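PDB 1SBZ: probable aromatic acid decarboxylase from Escherichia coli, which probably makes the prenylated FMN cofactor used by a phenolic acid decarboxylase, joining dimethylallyl phosphate to reduced FMN. Local coordinates for residues M81-C86 against R115-V120; T90-R95 against L131-A136. All blocks are in the same frame, centred on the assembly; numbering follows the deposited sequence.

Contact 1 joins two neighbouring parallel strands of the central sheet, and contact 2 joins the helices that follow those strands in the chain, so the segments alternate along the sequence. Their centres lie about 12 Å apart, and the layers meet directly: Leu119 CD2 of contact 1 is 3.6 Å from Leu91 CD2 of contact 2, and Leu117 CD2 is 4.1 Å from Ile94 CG2. Cys86 SG also rests 3.7 Å from Leu91 N. The FMN pocket adjoins both. Thr90 of contact 2 grips the phosphate, whereas the side chain of Pro85 in contact 1 stays about 7 Å from the cofactor but is close to Ala10 of the pocket.

Contact 1: M81-C86 against R115-V120; sequences MIVIPC and RKLVLV
Val83 and Leu119 lie side by side on one face of a parallel strand pair, with CG2 of Val83 3.6 Å from CD1 of Leu119. On the same face Met81, present as selenomethionine, runs alongside Leu117: its CB sits 3.8 Å from Leu117 CD1. Because CG is anti to the backbone N (chi1 177°), it stays near that methyl before the extended chain leads the selenium off. Cys86 adds SG, 4.0 Å from Leu119 CG. The other face carries Ile82, Ile84, Val118 and Val120. There CG2 of Val120 packs 3.8 Å from Ile84 CB, the two side chains pointing the same way.

Four backbone hydrogen bonds join the two strands: Met81 N to Lys116 O, Val118 N to Met81 O, Val83 N to Val118 O and Val120 N to Val83 O. The axes of strands 81-83 and 116-120 are 4.8 Å apart and diverge by 13°. This pair is central to a Rossmann-type sheet of strand order 3-2-1-4-5-6, in which strand 80-86 lies between strands 2-7 and 116-121. The regular ladder ends where the chain turns a corner at Ile84 and Pro85, with a cis peptide before the proline. Past it, Cys86 N returns to Val120 O at 2.7 Å, reaching it from above the carbonyl plane, 47° out.

Helices close over both faces. Leu91 of helix 88-96 meets Leu119 and Cys86, and helix 102-112 receives Met81 on Ala106, Ala107 and Val110. On the opposite face Val169 of helix 158-170 touches Ile82, Val118 and Val120.

Contact 2: T90-R95 against L131-A136; sequences TLAGIR and LENMLA. With FMN (flavin mononucleotide), chain H.
Arg95 reaches across helix 128-139 and lays its guanidinium against the methyl of Ala136. Its CB starts 4.2 Å from CB of Asn133, and CG comes within 3.6 Å of Ala136 CB. A bend at chi2 (-88°) then folds the chain so that CD passes close to the Asn133 amide group, with the guanidinium and amide planes 80° apart. Further out, NE lies 3.4 Å from Ala136 CB, and CZ is at the same distance from it. The methyl therefore sits over one face of the guanidinium, 3.2 Å above its plane and displaced from the centre of the group toward its edge, a van der Waals contact against the flat of the group; its N-H bonds lie in the guanidinium plane, not toward the methyl. At the tip NH2 forms a salt bridge with Glu132 of a neighbouring subunit.

The two helices, each following a strand of the Rossmann-type sheet, cover the same side of it, their segment axes 9.3 Å apart and crossing at 49°. No hydrogen bond passes between segments 90-95 and 131-136. Nearer the sheet Leu91 turns its CD2 toward CG of Met134, present as selenomethionine, at 4.3 Å, while Ala92 borders the Asn133 side chain. Leu137 extends the packing, touching Leu91, Ile94 and Arg95.

Close to the start of helix 88-96, Thr90 faces the cofactor instead of helix 128-139. Its OG1 donates a hydrogen bond of 2.6 Å to O3P of FMN, and the same hydroxyl is also hydrogen-bonded to Thr8 OG1, so two partners fix its position. Helix 128-139 meanwhile serves the dodecamer: Glu132 forms salt bridges with Arg139 of one other subunit and Arg95 of another, and Leu135 packs on Leu135 of the first of these.

Contact 1: M81-C86 against R115-V120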
# COMPACT_ATOMS: atom_id res chain seq x y z
N MSE D 81 19.31 10.69 21.69
CA MSE D 81 20.48 10.07 21.10
C MSE D 81 20.79 10.71 19.75
O MSE D 81 19.88 11.04 18.99
CB MSE D 81 20.24 8.57 20.93
CG MSE D 81 21.37 7.79 20.24
SE MSE D 81 21.11 5.86 20.39
CE MSE D 81 22.74 5.27 19.57
N ILE D 82 22.08 10.89 19.46
CA ILE D 82 22.55 11.33 18.16
C ILE D 82 23.50 10.27 17.62
O ILE D 82 24.38 9.81 18.34
CB ILE D 82 23.31 12.69 18.26
CG1 ILE D 82 22.44 13.74 18.94
CG2 ILE D 82 23.73 13.19 16.86
CD1 ILE D 82 23.20 14.96 19.45
N VAL D 83 23.32 9.87 16.37
CA VAL D 83 24.30 8.99 15.73
C VAL D 83 25.00 9.81 14.65
O VAL D 83 24.36 10.24 13.68
CB VAL D 83 23.65 7.72 15.13
CG1 VAL D 83 24.72 6.75 14.62
CG2 VAL D 83 22.75 7.03 16.16
N ILE D 84 26.31 10.02 14.82
CA ILE D 84 27.06 10.98 14.01
C ILE D 84 28.53 10.57 13.76
O ILE D 84 29.32 10.50 14.71
CB ILE D 84 26.97 12.40 14.64
CG1 ILE D 84 27.71 13.43 13.79
CG2 ILE D 84 27.44 12.39 16.13
CD1 ILE D 84 27.49 14.87 14.26
N PRO D 85 28.90 10.28 12.50
CA PRO D 85 27.94 10.14 11.40
C PRO D 85 27.25 8.79 11.53
O PRO D 85 27.72 7.93 12.29
CB PRO D 85 28.83 10.12 10.16
CG PRO D 85 30.12 9.51 10.66
CD PRO D 85 30.28 10.04 12.07
N CYS D 86 26.16 8.60 10.80
CA CYS D 86 25.44 7.33 10.80
C CYS D 86 25.63 6.65 9.44
O CYS D 86 25.30 7.21 8.39
CB CYS D 86 23.95 7.56 11.11
SG CYS D 86 22.96 6.04 11.14
N ARG D 115 11.78 8.79 23.17
CA ARG D 115 12.83 9.80 23.27
C ARG D 115 13.32 10.18 21.88
O ARG D 115 13.04 9.47 20.90
CB ARG D 115 13.98 9.30 24.16
CG ARG D 115 13.50 8.91 25.56
CD ARG D 115 14.55 8.28 26.47
NE ARG D 115 13.93 7.89 27.74
CZ ARG D 115 14.37 6.94 28.56
NH1 ARG D 115 15.47 6.25 28.27
NH2 ARG D 115 13.70 6.68 29.67
N LYS D 116 14.02 11.30 21.79
CA LYS D 116 14.39 11.85 20.48
C LYS D 116 15.60 11.13 19.89
O LYS D 116 16.64 11.02 20.54
CB LYS D 116 14.65 13.36 20.58
CG LYS D 116 15.16 13.97 19.27
CD LYS D 116 14.48 15.29 18.97
CE LYS D 116 14.33 15.48 17.46
NZ LYS D 116 13.79 14.24 16.79
N LEU D 117 15.45 10.63 18.67
CA LEU D 117 16.57 10.07 17.92
C LEU D 117 16.94 10.97 16.74
O LEU D 117 16.09 11.29 15.90
CB LEU D 117 16.24 8.64 17.44
CG LEU D 117 17.35 7.85 16.72
CD1 LEU D 117 18.58 7.70 17.61
CD2 LEU D 117 16.85 6.48 16.29
N VAL D 118 18.20 11.40 16.69
CA VAL D 118 18.70 12.25 15.62
C VAL D 118 19.81 11.51 14.88
O VAL D 118 20.84 11.18 15.46
CB VAL D 118 19.23 13.62 16.14
CG1 VAL D 118 19.81 14.46 15.00
CG2 VAL D 118 18.13 14.38 16.86
N LEU D 119 19.61 11.26 13.59
CA LEU D 119 20.61 10.56 12.79
C LEU D 119 21.32 11.54 11.88
O LEU D 119 20.70 12.47 11.36
CB LEU D 119 19.93 9.48 11.95
CG LEU D 119 19.79 8.03 12.45
CD1 LEU D 119 19.95 7.83 13.96
CD2 LEU D 119 18.50 7.39 11.91
N VAL D 120 22.61 11.31 11.66
CA VAL D 120 23.40 12.12 10.74
C VAL D 120 23.86 11.16 9.63
O VAL D 120 25.01 10.72 9.62
CB VAL D 120 24.59 12.83 11.47
CG1 VAL D 120 25.47 13.62 10.50
CG2 VAL D 120 24.07 13.76 12.58

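Contact 2: T90-R95 against L131-A136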
# COMPACT_ATOMS: atom_id res chain seq x y z
N THR D 90 24.21 0.90 9.91
CA THR D 90 23.60 1.23 11.19
C THR D 90 22.17 1.73 11.01
O THR D 90 21.27 1.33 11.74
CB THR D 90 24.48 2.23 11.97
OG1 THR D 90 25.62 1.53 12.49
CG2 THR D 90 23.76 2.72 13.21
N LEU D 91 21.98 2.61 10.03
CA LEU D 91 20.66 3.10 9.64
C LEU D 91 19.70 1.94 9.35
O LEU D 91 18.57 1.91 9.86
CB LEU D 91 20.79 4.02 8.42
CG LEU D 91 19.62 4.80 7.80
CD1 LEU D 91 18.68 3.90 7.07
CD2 LEU D 91 18.85 5.61 8.81
N ALA D 92 20.17 0.99 8.54
CA ALA D 92 19.38 -0.18 8.16
C ALA D 92 19.03 -1.07 9.35
O ALA D 92 17.92 -1.58 9.44
CB ALA D 92 20.12 -0.98 7.11
N GLY D 93 19.98 -1.23 10.27
CA GLY D 93 19.77 -2.00 11.48
C GLY D 93 18.70 -1.40 12.37
O GLY D 93 17.83 -2.12 12.88
N ILE D 94 18.76 -0.08 12.56
CA ILE D 94 17.78 0.63 13.38
C ILE D 94 16.37 0.53 12.78
O ILE D 94 15.41 0.25 13.50
CB ILE D 94 18.22 2.10 13.64
CG1 ILE D 94 19.54 2.12 14.43
CG2 ILE D 94 17.12 2.86 14.42
CD1 ILE D 94 20.30 3.47 14.37
N ARG D 95 16.26 0.73 11.47
CA ARG D 95 14.98 0.64 10.76
C ARG D 95 14.35 -0.75 10.87
O ARG D 95 13.15 -0.87 11.08
CB ARG D 95 15.13 1.05 9.29
CG ARG D 95 13.81 1.18 8.52
CD ARG D 95 13.32 -0.13 7.88
NE ARG D 95 11.94 -0.02 7.39
CZ ARG D 95 10.85 -0.07 8.16
NH1 ARG D 95 10.95 -0.22 9.48
NH2 ARG D 95 9.65 0.04 7.61
N LEU D 131 17.19 5.33 0.94
CA LEU D 131 16.05 6.22 1.00
C LEU D 131 14.81 5.61 1.68
O LEU D 131 14.10 6.30 2.41
CB LEU D 131 15.76 6.80 -0.40
CG LEU D 131 16.90 7.71 -0.89
CD1 LEU D 131 16.87 7.95 -2.39
CD2 LEU D 131 16.88 9.04 -0.12
N GLU D 132 14.56 4.32 1.43
CA GLU D 132 13.46 3.58 2.08
C GLU D 132 13.63 3.57 3.58
O GLU D 132 12.69 3.86 4.32
CB GLU D 132 13.44 2.12 1.64
CG GLU D 132 12.69 1.79 0.37
CD GLU D 132 12.80 0.32 0.01
OE1 GLU D 132 11.88 -0.19 -0.66
OE2 GLU D 132 13.82 -0.33 0.40
N ASN D 133 14.84 3.22 4.02
CA ASN D 133 15.16 3.16 5.44
C ASN D 133 15.06 4.53 6.10
O ASN D 133 14.51 4.65 7.20
CB ASN D 133 16.55 2.54 5.67
CG ASN D 133 16.64 1.07 5.23
OD1 ASN D 133 17.73 0.55 4.99
ND2 ASN D 133 15.50 0.41 5.12
N MSE D 134 15.58 5.56 5.43
CA MSE D 134 15.48 6.93 5.94
C MSE D 134 14.03 7.39 6.08
O MSE D 134 13.68 8.05 7.06
CB MSE D 134 16.25 7.89 5.03
CG MSE D 134 17.75 7.75 5.20
SE MSE D 134 18.77 8.75 3.87
CE MSE D 134 18.55 10.44 4.50
N LEU D 135 13.21 7.08 5.09
CA LEU D 135 11.80 7.46 5.13
C LEU D 135 11.04 6.74 6.25
O LEU D 135 10.27 7.36 6.98
CB LEU D 135 11.13 7.23 3.76
CG LEU D 135 9.62 7.51 3.66
CD1 LEU D 135 9.27 8.97 3.97
CD2 LEU D 135 9.10 7.12 2.27
N ALA D 136 11.25 5.44 6.38
CA ALA D 136 10.54 4.66 7.39
C ALA D 136 10.74 5.27 8.78
O ALA D 136 9.78 5.44 9.53
CB ALA D 136 11.01 3.21 7.37
N1 FMN H . 29.52 3.32 4.97
C2 FMN H . 28.49 4.19 4.71
O2 FMN H . 27.34 3.77 4.80
N3 FMN H . 28.76 5.49 4.34
C4 FMN H . 30.08 5.93 4.26
O4 FMN H . 30.30 7.14 4.19
C4A FMN H . 31.13 5.03 4.53
N5 FMN H . 32.45 5.43 4.46
C5A FMN H . 33.47 4.52 4.74
C6 FMN H . 34.81 4.92 4.67
C7 FMN H . 35.84 4.02 4.96
C7M FMN H . 37.22 4.58 5.24
C8 FMN H . 35.53 2.70 5.32
C8M FMN H . 36.58 1.77 5.89
C9 FMN H . 34.20 2.31 5.39
C9A FMN H . 33.17 3.21 5.11
N10 FMN H . 31.84 2.81 5.17
C10 FMN H . 30.83 3.72 4.89
C1' FMN H . 31.50 1.34 5.29
C2' FMN H . 31.11 1.02 6.73
O2' FMN H . 32.16 1.40 7.59
C3' FMN H . 30.73 -0.45 6.91
O3' FMN H . 29.48 -0.70 6.29
C4' FMN H . 30.69 -0.90 8.38
O4' FMN H . 30.19 -2.22 8.49
C5' FMN H . 29.82 0.01 9.25
O5' FMN H . 29.64 -0.58 10.53
P FMN H . 29.14 0.35 11.74
O1P FMN H . 30.29 1.28 12.10
O2P FMN H . 28.78 -0.56 12.88
O3P FMN H . 27.94 1.15 11.29